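Side-chain contacts in NADH-rubredoxin oxidoreductase (Clostridium acetobutylicum, PDB 3KLJ), which catalyses the NADH-dependent reduction of rubredoxin through one bound FAD, passing electrons onward to enzymes that scavenge dioxygen: residues I12-A17 with F22-A27; T86-N91 with T239-K244; K93-K98 with E106-A111; Y261-V266 with E285-N290. All coordinates share one frame; numbering follows the deposited sequence.

Interaction 1: I12-A17 with F22-A27; sequences ILILGA and FSAAKA. With FAD (flavin-adenine dinucleotide), chain B.
In the first beta-alpha-beta unit of the FAD-binding domain, where strand 12-15 runs into helix 19-28 and the chain returns as strand 35-38, Ile-14 of the strand meets Ala-24 and Ala-25 of the helix. A single methyl makes every approach within 4.5 Å. Ile-14 CD1 lies 3.5 Å from Ala-25 N and 3.8 Å from Ala-25 CB, while Ala-24 CB stands a little farther off, 4.1 Å from the same Ile-14 CD1. The side chain gets there by being stretched out: CG1 sits opposite the carbonyl carbon (chi1 -65°) and CD1 continues the line (chi2 171°), driving the methyl end-on against the helix backbone. The helix presents alanines here, consistent with its close approach: the CA atoms of Ile-14 and Ala-25 are 7.5 Å apart. Ala-25 also rests on Met-37 of the third element, and Ala-24 on Ile-109 of the neighbouring strand. At the end of the strand Leu-15 CD2 touches the adenine at N1A, 3.4 Å away; just beyond it Gly-16 CA comes within 3.2 Å of the ribose oxygen O4B of FAD, so the backbone itself lies against the sugar. Gly-16 opens a GxGxxG sequence, and an apolar strand, a glycine-rich turn and a helix that turns alanines to the strand are the hallmark of the Rossmann-type dinucleotide-binding motif.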
# COMPACT_ATOMS: atom_id res chain seq x y z
N ILE A 12 20.06 -14.31 -11.46
CA ILE A 12 19.20 -13.42 -10.68
C ILE A 12 18.00 -14.17 -10.13
O ILE A 12 17.16 -14.69 -10.89
CB ILE A 12 18.71 -12.20 -11.51
CG1 ILE A 12 19.91 -11.50 -12.17
CG2 ILE A 12 17.88 -11.26 -10.64
CD1 ILE A 12 19.59 -10.14 -12.69
N LEU A 13 17.95 -14.24 -8.80
CA LEU A 13 16.82 -14.81 -8.09
C LEU A 13 15.96 -13.68 -7.55
O LEU A 13 16.44 -12.81 -6.83
CB LEU A 13 17.29 -15.65 -6.91
CG LEU A 13 16.60 -16.99 -6.65
CD1 LEU A 13 16.52 -17.32 -5.16
CD2 LEU A 13 15.24 -17.11 -7.33
N ILE A 14 14.68 -13.72 -7.92
CA ILE A 14 13.71 -12.73 -7.45
C ILE A 14 12.72 -13.40 -6.50
O ILE A 14 11.95 -14.29 -6.89
CB ILE A 14 13.00 -12.04 -8.63
CG1 ILE A 14 14.01 -11.23 -9.44
CG2 ILE A 14 11.86 -11.14 -8.15
CD1 ILE A 14 13.46 -10.69 -10.74
N LEU A 15 12.76 -12.97 -5.24
CA LEU A 15 11.93 -13.51 -4.18
C LEU A 15 10.64 -12.69 -4.04
O LEU A 15 10.64 -11.62 -3.41
CB LEU A 15 12.74 -13.55 -2.88
CG LEU A 15 12.37 -14.55 -1.79
CD1 LEU A 15 13.51 -14.68 -0.74
CD2 LEU A 15 11.04 -14.18 -1.12
N GLY A 16 9.57 -13.21 -4.62
CA GLY A 16 8.27 -12.56 -4.67
C GLY A 16 7.96 -12.05 -6.07
O GLY A 16 8.78 -11.38 -6.69
N ALA A 17 6.76 -12.37 -6.57
CA ALA A 17 6.36 -11.95 -7.90
C ALA A 17 5.12 -11.05 -7.88
O ALA A 17 4.06 -11.40 -8.40
CB ALA A 17 6.18 -13.16 -8.81
N PHE A 22 8.20 -8.05 -10.49
CA PHE A 22 8.03 -7.92 -11.93
C PHE A 22 8.94 -6.84 -12.52
O PHE A 22 9.64 -7.09 -13.50
CB PHE A 22 6.58 -7.64 -12.35
CG PHE A 22 6.48 -7.19 -13.76
CD1 PHE A 22 6.55 -8.11 -14.80
CD2 PHE A 22 6.42 -5.83 -14.07
CE1 PHE A 22 6.51 -7.70 -16.12
CE2 PHE A 22 6.38 -5.41 -15.40
CZ PHE A 22 6.42 -6.34 -16.42
N SER A 23 8.92 -5.65 -11.92
CA SER A 23 9.73 -4.53 -12.39
C SER A 23 11.23 -4.87 -12.39
O SER A 23 11.95 -4.47 -13.30
CB SER A 23 9.47 -3.28 -11.56
OG SER A 23 10.14 -2.16 -12.12
N ALA A 24 11.69 -5.61 -11.39
CA ALA A 24 13.10 -6.05 -11.36
C ALA A 24 13.42 -7.00 -12.52
O ALA A 24 14.44 -6.84 -13.19
CB ALA A 24 13.44 -6.70 -10.04
N ALA A 25 12.54 -7.98 -12.75
CA ALA A 25 12.71 -8.92 -13.87
C ALA A 25 12.79 -8.16 -15.19
O ALA A 25 13.76 -8.33 -15.94
CB ALA A 25 11.58 -9.95 -13.90
N LYS A 26 11.80 -7.31 -15.44
CA LYS A 26 11.76 -6.46 -16.63
C LYS A 26 13.04 -5.63 -16.80
O LYS A 26 13.56 -5.51 -17.90
CB LYS A 26 10.53 -5.55 -16.60
CG LYS A 26 10.41 -4.60 -17.79
CD LYS A 26 9.16 -3.71 -17.67
CE LYS A 26 9.15 -2.63 -18.74
NZ LYS A 26 7.83 -1.91 -18.80
N ALA A 27 13.52 -5.05 -15.71
CA ALA A 27 14.76 -4.26 -15.72
C ALA A 27 15.99 -5.12 -16.03
O ALA A 27 16.88 -4.69 -16.76
CB ALA A 27 14.93 -3.52 -14.40
PA FAD B . 3.30 -7.35 -3.37
O1A FAD B . 2.71 -7.71 -2.03
O2A FAD B . 2.28 -6.75 -4.31
O5B FAD B . 3.95 -8.65 -4.03
C5B FAD B . 4.83 -9.48 -3.29
C4B FAD B . 4.63 -10.93 -3.72
O4B FAD B . 5.59 -11.76 -3.07
C3B FAD B . 3.25 -11.45 -3.31
O3B FAD B . 2.62 -12.04 -4.43
C2B FAD B . 3.52 -12.48 -2.23
O2B FAD B . 2.64 -13.58 -2.29
C1B FAD B . 4.95 -12.91 -2.54
N9A FAD B . 5.68 -13.43 -1.37
C8A FAD B . 5.58 -13.02 -0.07
N7A FAD B . 6.43 -13.76 0.68
C5A FAD B . 7.08 -14.63 -0.12
C6A FAD B . 8.03 -15.61 0.14
N6A FAD B . 8.27 -16.01 1.40
N1A FAD B . 8.51 -16.38 -0.91
C2A FAD B . 8.05 -16.17 -2.20
N3A FAD B . 7.09 -15.20 -2.44
C4A FAD B . 6.61 -14.44 -1.41
N1 FAD B . -0.92 1.32 -3.70
C2 FAD B . -1.03 2.58 -4.24
O2 FAD B . -0.02 3.23 -4.47
N3 FAD B . -2.26 3.12 -4.56
C4 FAD B . -3.40 2.40 -4.31
O4 FAD B . -4.49 2.91 -4.59
C4X FAD B . -3.31 1.12 -3.74
N5 FAD B . -4.45 0.36 -3.49
C5X FAD B . -4.35 -0.90 -2.94
C6 FAD B . -5.51 -1.65 -2.68
C7 FAD B . -5.39 -2.94 -2.13
C7M FAD B . -6.62 -3.75 -1.86
C8 FAD B . -4.13 -3.46 -1.83
C8M FAD B . -3.98 -4.83 -1.23
C9 FAD B . -2.99 -2.70 -2.08
C9A FAD B . -3.10 -1.42 -2.64
N10 FAD B . -1.95 -0.68 -2.89
C10 FAD B . -2.06 0.59 -3.44
C1' FAD B . -0.60 -1.22 -2.55
C2' FAD B . 0.11 -1.82 -3.75
O2' FAD B . -0.63 -2.95 -4.18
C3' FAD B . 1.49 -2.24 -3.28
O3' FAD B . 2.24 -1.08 -2.95
C4' FAD B . 2.26 -3.03 -4.33
O4' FAD B . 1.53 -4.18 -4.72
C5' FAD B . 3.58 -3.48 -3.71
O5' FAD B . 4.18 -4.37 -4.61
P FAD B . 5.28 -5.39 -4.10
O1P FAD B . 5.80 -6.18 -5.29
O2P FAD B . 6.35 -4.69 -3.30
O3P FAD B . 4.51 -6.35 -3.05

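Interaction 2: T86-N91 with T239-K244; sequences TSIDPN and TEIASK
Thr-239 begins the 239-244 segment by laying its methyl against Ile-88 and Pro-90 of the segment that ends strand 85-89. Its CG2 is 3.3 Å from Ile-88 O and 4.1 Å from Pro-90 CD, the threonine and proline side chains meeting roughly at right angles. What sets the methyl there is the first torsion (chi1 79°): OG1 takes the position between backbone N and carbonyl carbon, leaving CG2 to point at the strand. The hydroxyl is thereby turned back on its own chain. Thr-239 OG1 accepts from Ile-241 N at 3.1 Å with a nearly straight N-H (164°), and it is also hydrogen-bonded to Ile-236 O, so the polar end is engaged inside the loop while the apolar branch faces the strand. Beyond Glu-240, Ile-241 again points toward the strand, and its CD1 meets Ile-88 CD1 at 4.1 Å, the two side chains crossing at about 90°. Both isoleucines also rest on Ile-110 of the parallel sheet, and Ile-241 and Pro-90 share Ile-257 and Ile-260. The contact thus seats a long connection between strands 229-231 and 247-249 on the edge of the small antiparallel sheet, and the segment begins with an ST turn, Thr-239 OG1 to Ile-241 N.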
# COMPACT_ATOMS: atom_id res chain seq x y z
N THR A 86 11.50 -19.76 2.69
CA THR A 86 11.44 -19.80 4.15
C THR A 86 12.76 -19.37 4.79
O THR A 86 12.77 -18.91 5.92
CB THR A 86 11.08 -21.21 4.70
OG1 THR A 86 11.90 -22.19 4.06
CG2 THR A 86 9.61 -21.54 4.46
N SER A 87 13.85 -19.55 4.05
CA SER A 87 15.21 -19.32 4.56
C SER A 87 16.12 -18.71 3.51
O SER A 87 15.95 -18.96 2.32
CB SER A 87 15.84 -20.63 5.03
OG SER A 87 15.69 -20.83 6.41
N ILE A 88 17.09 -17.92 3.97
CA ILE A 88 18.17 -17.42 3.12
C ILE A 88 19.51 -17.75 3.80
O ILE A 88 19.69 -17.48 4.99
CB ILE A 88 18.10 -15.89 2.85
CG1 ILE A 88 16.76 -15.48 2.24
CG2 ILE A 88 19.23 -15.46 1.91
CD1 ILE A 88 16.52 -13.96 2.24
N ASP A 89 20.42 -18.34 3.02
CA ASP A 89 21.80 -18.58 3.44
C ASP A 89 22.74 -17.73 2.57
O ASP A 89 23.22 -18.18 1.53
CB ASP A 89 22.11 -20.08 3.33
CG ASP A 89 23.56 -20.42 3.62
OD1 ASP A 89 23.92 -21.60 3.40
OD2 ASP A 89 24.35 -19.55 4.05
N PRO A 90 22.99 -16.47 3.00
CA PRO A 90 23.75 -15.51 2.21
C PRO A 90 25.18 -15.89 1.83
O PRO A 90 25.64 -15.47 0.77
CB PRO A 90 23.77 -14.27 3.11
CG PRO A 90 22.43 -14.34 3.79
CD PRO A 90 22.32 -15.81 4.14
N ASN A 91 25.88 -16.64 2.69
CA ASN A 91 27.27 -17.01 2.44
C ASN A 91 27.41 -18.11 1.39
O ASN A 91 28.40 -18.16 0.66
CB ASN A 91 27.97 -17.42 3.74
CG ASN A 91 28.06 -16.28 4.74
OD1 ASN A 91 29.12 -15.68 4.92
ND2 ASN A 91 26.95 -15.98 5.38
N THR A 239 19.24 -14.36 9.37
CA THR A 239 20.34 -13.69 8.68
C THR A 239 20.70 -12.37 9.35
O THR A 239 20.03 -11.93 10.28
CB THR A 239 19.98 -13.42 7.21
OG1 THR A 239 19.14 -12.26 7.14
CG2 THR A 239 19.25 -14.62 6.60
N GLU A 240 21.76 -11.74 8.85
CA GLU A 240 22.14 -10.42 9.32
C GLU A 240 21.60 -9.30 8.43
O GLU A 240 22.11 -8.18 8.47
CB GLU A 240 23.66 -10.32 9.48
CG GLU A 240 24.22 -11.22 10.58
CD GLU A 240 23.57 -10.97 11.93
OE1 GLU A 240 22.97 -11.91 12.49
OE2 GLU A 240 23.64 -9.82 12.42
N ILE A 241 20.58 -9.59 7.63
CA ILE A 241 19.95 -8.57 6.78
C ILE A 241 19.26 -7.55 7.69
O ILE A 241 18.38 -7.90 8.49
CB ILE A 241 18.94 -9.18 5.78
CG1 ILE A 241 19.66 -10.05 4.74
CG2 ILE A 241 18.11 -8.07 5.10
CD1 ILE A 241 18.76 -11.06 4.06
N ALA A 242 19.67 -6.29 7.59
CA ALA A 242 19.18 -5.26 8.50
C ALA A 242 17.74 -4.92 8.19
O ALA A 242 17.35 -4.85 7.02
CB ALA A 242 20.05 -4.02 8.43
N SER A 243 16.95 -4.75 9.25
CA SER A 243 15.56 -4.37 9.09
C SER A 243 15.10 -3.54 10.28
O SER A 243 15.63 -3.66 11.39
CB SER A 243 14.66 -5.61 8.93
OG SER A 243 14.66 -6.41 10.10
N LYS A 244 14.11 -2.69 10.04
CA LYS A 244 13.38 -2.06 11.13
C LYS A 244 11.90 -2.40 10.95
O LYS A 244 11.46 -3.45 11.43
CB LYS A 244 13.63 -0.54 11.18
CG LYS A 244 15.10 -0.15 11.34
CD LYS A 244 15.62 -0.41 12.75
CE LYS A 244 17.13 -0.20 12.82
NZ LYS A 244 17.69 -0.41 14.20

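Interaction 3: K93-K98 with E106-A111; sequences KLVTLK and EKLIIA. With FAD (flavin-adenine dinucleotide), chain B.
This is a mixed contact, one hydrogen bond from a lysine ammonium and one apolar touch, between strand 94-97 of the three-stranded antiparallel sheet and strand 107-110 of the parallel FAD-binding sheet, together with the residues that lead into them. At its outer end Lys-93 reaches over to the backbone of Glu-106: NZ donates to Glu-106 O at 2.8 Å, arriving in the carbonyl plane on a lone pair (C=O...N angle 137°). The lysine spans the gap because its chain is extended beyond CG, which brings CE to 3.4 Å from that oxygen as well. The same ammonium forms a salt bridge with Asp-259. Farther in, the buried Val-95 CG2 nestles against the forked end of Leu-108, 3.9 Å from CD1 and 4.0 Å from CD2. Val-95 also lies on Ala-85, and Leu-108 on Ile-88, of the neighbouring strand 85-89. Held by a carbonyl and a carboxylate together, the Lys-93 ammonium is probably stabilised in its charged form, while the buried Val-95 and Leu-108 meet through methyl groups alone.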
# COMPACT_ATOMS: atom_id res chain seq x y z
N LYS A 93 24.85 -18.52 -0.74
CA LYS A 93 23.94 -18.00 -1.75
C LYS A 93 22.85 -19.01 -2.10
O LYS A 93 22.63 -19.34 -3.27
CB LYS A 93 24.72 -17.53 -2.99
CG LYS A 93 25.62 -16.33 -2.73
CD LYS A 93 26.11 -15.70 -4.02
CE LYS A 93 26.63 -14.29 -3.78
NZ LYS A 93 27.10 -13.67 -5.05
N LEU A 94 22.18 -19.51 -1.06
CA LEU A 94 21.12 -20.50 -1.22
C LEU A 94 19.85 -20.02 -0.54
O LEU A 94 19.88 -19.55 0.60
CB LEU A 94 21.54 -21.86 -0.62
CG LEU A 94 22.77 -22.62 -1.16
CD1 LEU A 94 23.07 -23.85 -0.30
CD2 LEU A 94 22.58 -23.05 -2.61
N VAL A 95 18.73 -20.12 -1.26
CA VAL A 95 17.43 -19.83 -0.70
C VAL A 95 16.67 -21.14 -0.51
O VAL A 95 16.61 -21.97 -1.42
CB VAL A 95 16.64 -18.84 -1.60
CG1 VAL A 95 15.18 -18.75 -1.19
CG2 VAL A 95 17.30 -17.46 -1.55
N THR A 96 16.13 -21.34 0.69
CA THR A 96 15.38 -22.56 1.00
C THR A 96 13.89 -22.29 0.91
O THR A 96 13.38 -21.34 1.53
CB THR A 96 15.72 -23.12 2.39
OG1 THR A 96 17.14 -23.29 2.51
CG2 THR A 96 15.04 -24.46 2.62
N LEU A 97 13.21 -23.13 0.15
CA LEU A 97 11.77 -23.05 -0.01
C LEU A 97 11.03 -23.93 1.00
O LEU A 97 11.65 -24.73 1.72
CB LEU A 97 11.37 -23.43 -1.44
CG LEU A 97 12.08 -22.67 -2.57
CD1 LEU A 97 11.96 -23.42 -3.89
CD2 LEU A 97 11.56 -21.24 -2.70
N LYS A 98 9.71 -23.76 1.05
CA LYS A 98 8.83 -24.54 1.92
C LYS A 98 8.96 -26.05 1.67
O LYS A 98 9.04 -26.83 2.62
CB LYS A 98 7.37 -24.08 1.74
CG LYS A 98 6.38 -24.72 2.71
CD LYS A 98 6.52 -24.16 4.12
CE LYS A 98 5.87 -25.07 5.14
NZ LYS A 98 5.83 -24.43 6.48
N GLU A 106 23.30 -15.93 -7.88
CA GLU A 106 24.46 -15.05 -7.87
C GLU A 106 24.04 -13.72 -7.24
O GLU A 106 24.77 -13.13 -6.43
CB GLU A 106 25.02 -14.83 -9.28
CG GLU A 106 25.35 -16.11 -10.05
CD GLU A 106 26.08 -15.85 -11.36
OE1 GLU A 106 26.41 -14.68 -11.65
OE2 GLU A 106 26.34 -16.83 -12.12
N LYS A 107 22.85 -13.25 -7.61
CA LYS A 107 22.22 -12.10 -6.97
C LYS A 107 20.79 -12.39 -6.55
O LYS A 107 20.05 -13.07 -7.27
CB LYS A 107 22.25 -10.87 -7.88
CG LYS A 107 23.43 -9.97 -7.62
CD LYS A 107 24.47 -10.05 -8.69
CE LYS A 107 25.55 -9.03 -8.39
NZ LYS A 107 26.58 -9.03 -9.46
N LEU A 108 20.41 -11.89 -5.37
CA LEU A 108 19.09 -12.10 -4.81
C LEU A 108 18.37 -10.76 -4.68
O LEU A 108 18.89 -9.82 -4.07
CB LEU A 108 19.18 -12.79 -3.44
CG LEU A 108 17.86 -13.09 -2.70
CD1 LEU A 108 17.00 -14.09 -3.47
CD2 LEU A 108 18.09 -13.58 -1.27
N ILE A 109 17.16 -10.68 -5.24
CA ILE A 109 16.34 -9.49 -5.08
C ILE A 109 15.12 -9.87 -4.25
O ILE A 109 14.30 -10.68 -4.69
CB ILE A 109 15.91 -8.92 -6.44
CG1 ILE A 109 17.14 -8.53 -7.27
CG2 ILE A 109 14.94 -7.75 -6.26
CD1 ILE A 109 16.82 -8.10 -8.69
N ILE A 110 15.01 -9.30 -3.06
CA ILE A 110 13.86 -9.56 -2.17
C ILE A 110 12.72 -8.57 -2.44
O ILE A 110 12.85 -7.36 -2.19
CB ILE A 110 14.26 -9.52 -0.67
CG1 ILE A 110 15.39 -10.52 -0.39
CG2 ILE A 110 13.05 -9.80 0.22
CD1 ILE A 110 16.06 -10.34 0.99
N ALA A 111 11.61 -9.10 -2.93
CA ALA A 111 10.46 -8.30 -3.33
C ALA A 111 9.17 -8.95 -2.79
O ALA A 111 8.20 -9.15 -3.51
CB ALA A 111 10.43 -8.16 -4.85
PA FAD B . 3.30 -7.35 -3.37
O1A FAD B . 2.71 -7.71 -2.03
O2A FAD B . 2.28 -6.75 -4.31
O5B FAD B . 3.95 -8.65 -4.03
C5B FAD B . 4.83 -9.48 -3.29
C4B FAD B . 4.63 -10.93 -3.72
O4B FAD B . 5.59 -11.76 -3.07
C3B FAD B . 3.25 -11.45 -3.31
O3B FAD B . 2.62 -12.04 -4.43
C2B FAD B . 3.52 -12.48 -2.23
O2B FAD B . 2.64 -13.58 -2.29
C1B FAD B . 4.95 -12.91 -2.54
N9A FAD B . 5.68 -13.43 -1.37
C8A FAD B . 5.58 -13.02 -0.07
N7A FAD B . 6.43 -13.76 0.68
C5A FAD B . 7.08 -14.63 -0.12
C6A FAD B . 8.03 -15.61 0.14
N6A FAD B . 8.27 -16.01 1.40
N1A FAD B . 8.51 -16.38 -0.91
C2A FAD B . 8.05 -16.17 -2.20
N3A FAD B . 7.09 -15.20 -2.44
C4A FAD B . 6.61 -14.44 -1.41
N1 FAD B . -0.92 1.32 -3.70
C2 FAD B . -1.03 2.58 -4.24
O2 FAD B . -0.02 3.23 -4.47
N3 FAD B . -2.26 3.12 -4.56
C4 FAD B . -3.40 2.40 -4.31
O4 FAD B . -4.49 2.91 -4.59
C4X FAD B . -3.31 1.12 -3.74
N5 FAD B . -4.45 0.36 -3.49
C5X FAD B . -4.35 -0.90 -2.94
C6 FAD B . -5.51 -1.65 -2.68
C7 FAD B . -5.39 -2.94 -2.13
C7M FAD B . -6.62 -3.75 -1.86
C8 FAD B . -4.13 -3.46 -1.83
C8M FAD B . -3.98 -4.83 -1.23
C9 FAD B . -2.99 -2.70 -2.08
C9A FAD B . -3.10 -1.42 -2.64
N10 FAD B . -1.95 -0.68 -2.89
C10 FAD B . -2.06 0.59 -3.44
C1' FAD B . -0.60 -1.22 -2.55
C2' FAD B . 0.11 -1.82 -3.75
O2' FAD B . -0.63 -2.95 -4.18
C3' FAD B . 1.49 -2.24 -3.28
O3' FAD B . 2.24 -1.08 -2.95
C4' FAD B . 2.26 -3.03 -4.33
O4' FAD B . 1.53 -4.18 -4.72
C5' FAD B . 3.58 -3.48 -3.71
O5' FAD B . 4.18 -4.37 -4.61
P FAD B . 5.28 -5.39 -4.10
O1P FAD B . 5.80 -6.18 -5.29
O2P FAD B . 6.35 -4.69 -3.30
O3P FAD B . 4.51 -6.35 -3.05

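Interaction 4: Y261-V266 with E285-N290; sequences YACGDV and EVAGLN. With FAD (flavin-adenine dinucleotide), chain B.
Tyr-261 and Cys-263, on strand 260-262 and the turn after it, pack on helix 277-291 in the Rossmann-type FAD-binding domain, through Ala-287 and Asn-290. The apolar part centres on Ala-287, whose CB points at the strand and lies 4.0 Å from Cys-263 SG and 4.3 Å from Tyr-261 CB. Ala-287 also touches Ile-109 of the adjacent strand, so the helix sits across two strands of the parallel sheet. The tyrosine ring also touches the helix: Ala-287 O stands over one face, offset toward the rim, and Asn-290 CB approaches obliquely, 3.5 Å from Tyr-261 CE2. The ring has its CG opposite the carbonyl carbon (chi1 -56°), which carries it alongside the helix. Among the polar interactions, Asn-290 ND2 returns to Val-286 O, one turn back, from above that carbonyl's plane, while Asn-290 N reaches the same oxygen from the opposite face; ND2 also hydrogen-bonds to Ala-296 O. Beyond Cys-263 the chain turns to the cofactor. Asp-265 N donates to O2P of the FAD pyrophosphate, on its flavin-side phosphorus, at 2.9 Å, and Asp-265 OD2 accepts from O3' of the ribityl chain at 2.8 Å. At Tyr-261, a water joins the two segments, lying 3.0 Å from Tyr-261 OH and donating to Asn-290 O at 2.6 Å.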
# COMPACT_ATOMS: atom_id res chain seq x y z
N TYR A 261 19.52 -7.65 -2.57
CA TYR A 261 18.78 -6.40 -2.76
C TYR A 261 17.37 -6.57 -2.24
O TYR A 261 16.91 -7.69 -2.04
CB TYR A 261 18.69 -6.04 -4.25
CG TYR A 261 20.03 -5.92 -4.95
CD1 TYR A 261 20.76 -7.06 -5.29
CD2 TYR A 261 20.56 -4.68 -5.27
CE1 TYR A 261 21.99 -6.97 -5.94
CE2 TYR A 261 21.79 -4.57 -5.92
CZ TYR A 261 22.49 -5.72 -6.25
OH TYR A 261 23.71 -5.63 -6.88
N ALA A 262 16.68 -5.45 -2.02
CA ALA A 262 15.26 -5.45 -1.72
C ALA A 262 14.58 -4.22 -2.33
O ALA A 262 15.23 -3.22 -2.62
CB ALA A 262 15.02 -5.52 -0.22
N CYS A 263 13.26 -4.30 -2.51
CA CYS A 263 12.52 -3.28 -3.25
C CYS A 263 11.03 -3.40 -3.03
O CYS A 263 10.50 -4.50 -2.85
CB CYS A 263 12.81 -3.37 -4.75
SG CYS A 263 12.65 -5.03 -5.44
N GLY A 264 10.34 -2.26 -3.05
CA GLY A 264 8.89 -2.22 -2.96
C GLY A 264 8.43 -2.21 -1.51
O GLY A 264 9.12 -1.68 -0.64
N ASP A 265 7.28 -2.83 -1.27
CA ASP A 265 6.61 -2.82 0.03
C ASP A 265 7.44 -3.37 1.19
O ASP A 265 7.22 -2.98 2.34
CB ASP A 265 5.28 -3.59 -0.05
CG ASP A 265 4.09 -2.71 -0.36
OD1 ASP A 265 2.98 -3.03 0.12
OD2 ASP A 265 4.25 -1.71 -1.08
N VAL A 266 8.36 -4.29 0.89
CA VAL A 266 9.17 -4.93 1.93
C VAL A 266 10.36 -4.06 2.38
O VAL A 266 10.97 -4.33 3.41
CB VAL A 266 9.71 -6.32 1.46
CG1 VAL A 266 10.85 -6.16 0.44
CG2 VAL A 266 10.19 -7.16 2.67
N GLU A 285 12.66 -1.72 -10.42
CA GLU A 285 13.51 -1.35 -11.55
C GLU A 285 14.98 -1.09 -11.13
O GLU A 285 15.91 -1.66 -11.72
CB GLU A 285 12.93 -0.14 -12.27
CG GLU A 285 13.81 0.37 -13.40
CD GLU A 285 13.30 1.65 -14.05
OE1 GLU A 285 12.44 2.35 -13.47
OE2 GLU A 285 13.78 1.94 -15.15
N VAL A 286 15.20 -0.25 -10.13
CA VAL A 286 16.57 0.07 -9.67
C VAL A 286 17.32 -1.19 -9.18
O VAL A 286 18.49 -1.39 -9.51
CB VAL A 286 16.58 1.22 -8.62
CG1 VAL A 286 17.94 1.33 -7.89
CG2 VAL A 286 16.24 2.55 -9.28
N ALA A 287 16.62 -2.05 -8.44
CA ALA A 287 17.17 -3.31 -7.96
C ALA A 287 17.61 -4.24 -9.10
O ALA A 287 18.70 -4.82 -9.04
CB ALA A 287 16.18 -4.02 -7.03
N GLY A 288 16.75 -4.42 -10.11
CA GLY A 288 17.07 -5.27 -11.26
C GLY A 288 18.29 -4.77 -12.02
O GLY A 288 19.18 -5.55 -12.38
N LEU A 289 18.32 -3.46 -12.25
CA LEU A 289 19.42 -2.75 -12.92
C LEU A 289 20.75 -2.93 -12.20
O LEU A 289 21.78 -3.21 -12.82
CB LEU A 289 19.08 -1.25 -13.03
CG LEU A 289 18.60 -0.57 -14.33
CD1 LEU A 289 18.13 -1.51 -15.48
CD2 LEU A 289 17.54 0.50 -14.04
N ASN A 290 20.73 -2.74 -10.87
CA ASN A 290 21.94 -2.88 -10.05
C ASN A 290 22.42 -4.33 -9.98
O ASN A 290 23.63 -4.60 -10.07
CB ASN A 290 21.70 -2.32 -8.64
CG ASN A 290 21.94 -0.83 -8.55
OD1 ASN A 290 23.07 -0.37 -8.36
ND2 ASN A 290 20.87 -0.06 -8.65
PA FAD B . 3.30 -7.35 -3.37
O1A FAD B . 2.71 -7.71 -2.03
O2A FAD B . 2.28 -6.75 -4.31
O5B FAD B . 3.95 -8.65 -4.03
C5B FAD B . 4.83 -9.48 -3.29
C4B FAD B . 4.63 -10.93 -3.72
O4B FAD B . 5.59 -11.76 -3.07
C3B FAD B . 3.25 -11.45 -3.31
O3B FAD B . 2.62 -12.04 -4.43
C2B FAD B . 3.52 -12.48 -2.23
O2B FAD B . 2.64 -13.58 -2.29
C1B FAD B . 4.95 -12.91 -2.54
N9A FAD B . 5.68 -13.43 -1.37
C8A FAD B . 5.58 -13.02 -0.07
N7A FAD B . 6.43 -13.76 0.68
C5A FAD B . 7.08 -14.63 -0.12
C6A FAD B . 8.03 -15.61 0.14
N6A FAD B . 8.27 -16.01 1.40
N1A FAD B . 8.51 -16.38 -0.91
C2A FAD B . 8.05 -16.17 -2.20
N3A FAD B . 7.09 -15.20 -2.44
C4A FAD B . 6.61 -14.44 -1.41
N1 FAD B . -0.92 1.32 -3.70
C2 FAD B . -1.03 2.58 -4.24
O2 FAD B . -0.02 3.23 -4.47
N3 FAD B . -2.26 3.12 -4.56
C4 FAD B . -3.40 2.40 -4.31
O4 FAD B . -4.49 2.91 -4.59
C4X FAD B . -3.31 1.12 -3.74
N5 FAD B . -4.45 0.36 -3.49
C5X FAD B . -4.35 -0.90 -2.94
C6 FAD B . -5.51 -1.65 -2.68
C7 FAD B . -5.39 -2.94 -2.13
C7M FAD B . -6.62 -3.75 -1.86
C8 FAD B . -4.13 -3.46 -1.83
C8M FAD B . -3.98 -4.83 -1.23
C9 FAD B . -2.99 -2.70 -2.08
C9A FAD B . -3.10 -1.42 -2.64
N10 FAD B . -1.95 -0.68 -2.89
C10 FAD B . -2.06 0.59 -3.44
C1' FAD B . -0.60 -1.22 -2.55
C2' FAD B . 0.11 -1.82 -3.75
O2' FAD B . -0.63 -2.95 -4.18
C3' FAD B . 1.49 -2.24 -3.28
O3' FAD B . 2.24 -1.08 -2.95
C4' FAD B . 2.26 -3.03 -4.33
O4' FAD B . 1.53 -4.18 -4.72
C5' FAD B . 3.58 -3.48 -3.71
O5' FAD B . 4.18 -4.37 -4.61
P FAD B . 5.28 -5.39 -4.10
O1P FAD B . 5.80 -6.18 -5.29
O2P FAD B . 6.35 -4.69 -3.30
O3P FAD B . 4.51 -6.35 -3.05
O HOH W 1 25.73 -5.85 -9.15

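Overall arrangement
Interactions 1 and 4 are fully buried and place helices 19-28 and 277-291 on the five-stranded parallel sheet; the two helices also touch each other, Ser-23 OG lying near Glu-285 N. Interaction 1 sets two alanines against one isoleucine; interaction 4 has one alanine among a tyrosine, a cysteine and an asparagine, and adds a water-mediated link. Interactions 2 and 3 are partly buried and gather round the antiparallel sheet, interaction 3 nested within the chain loop that interaction 2 closes. Interaction 2 is carried by methyl groups, whereas interaction 3 adds a lysine hydrogen bond at its more exposed end. Strand 107-110 runs between strands 12-15 and 260-262, tying interaction 3 to interactions 1 and 4; those three touch FAD.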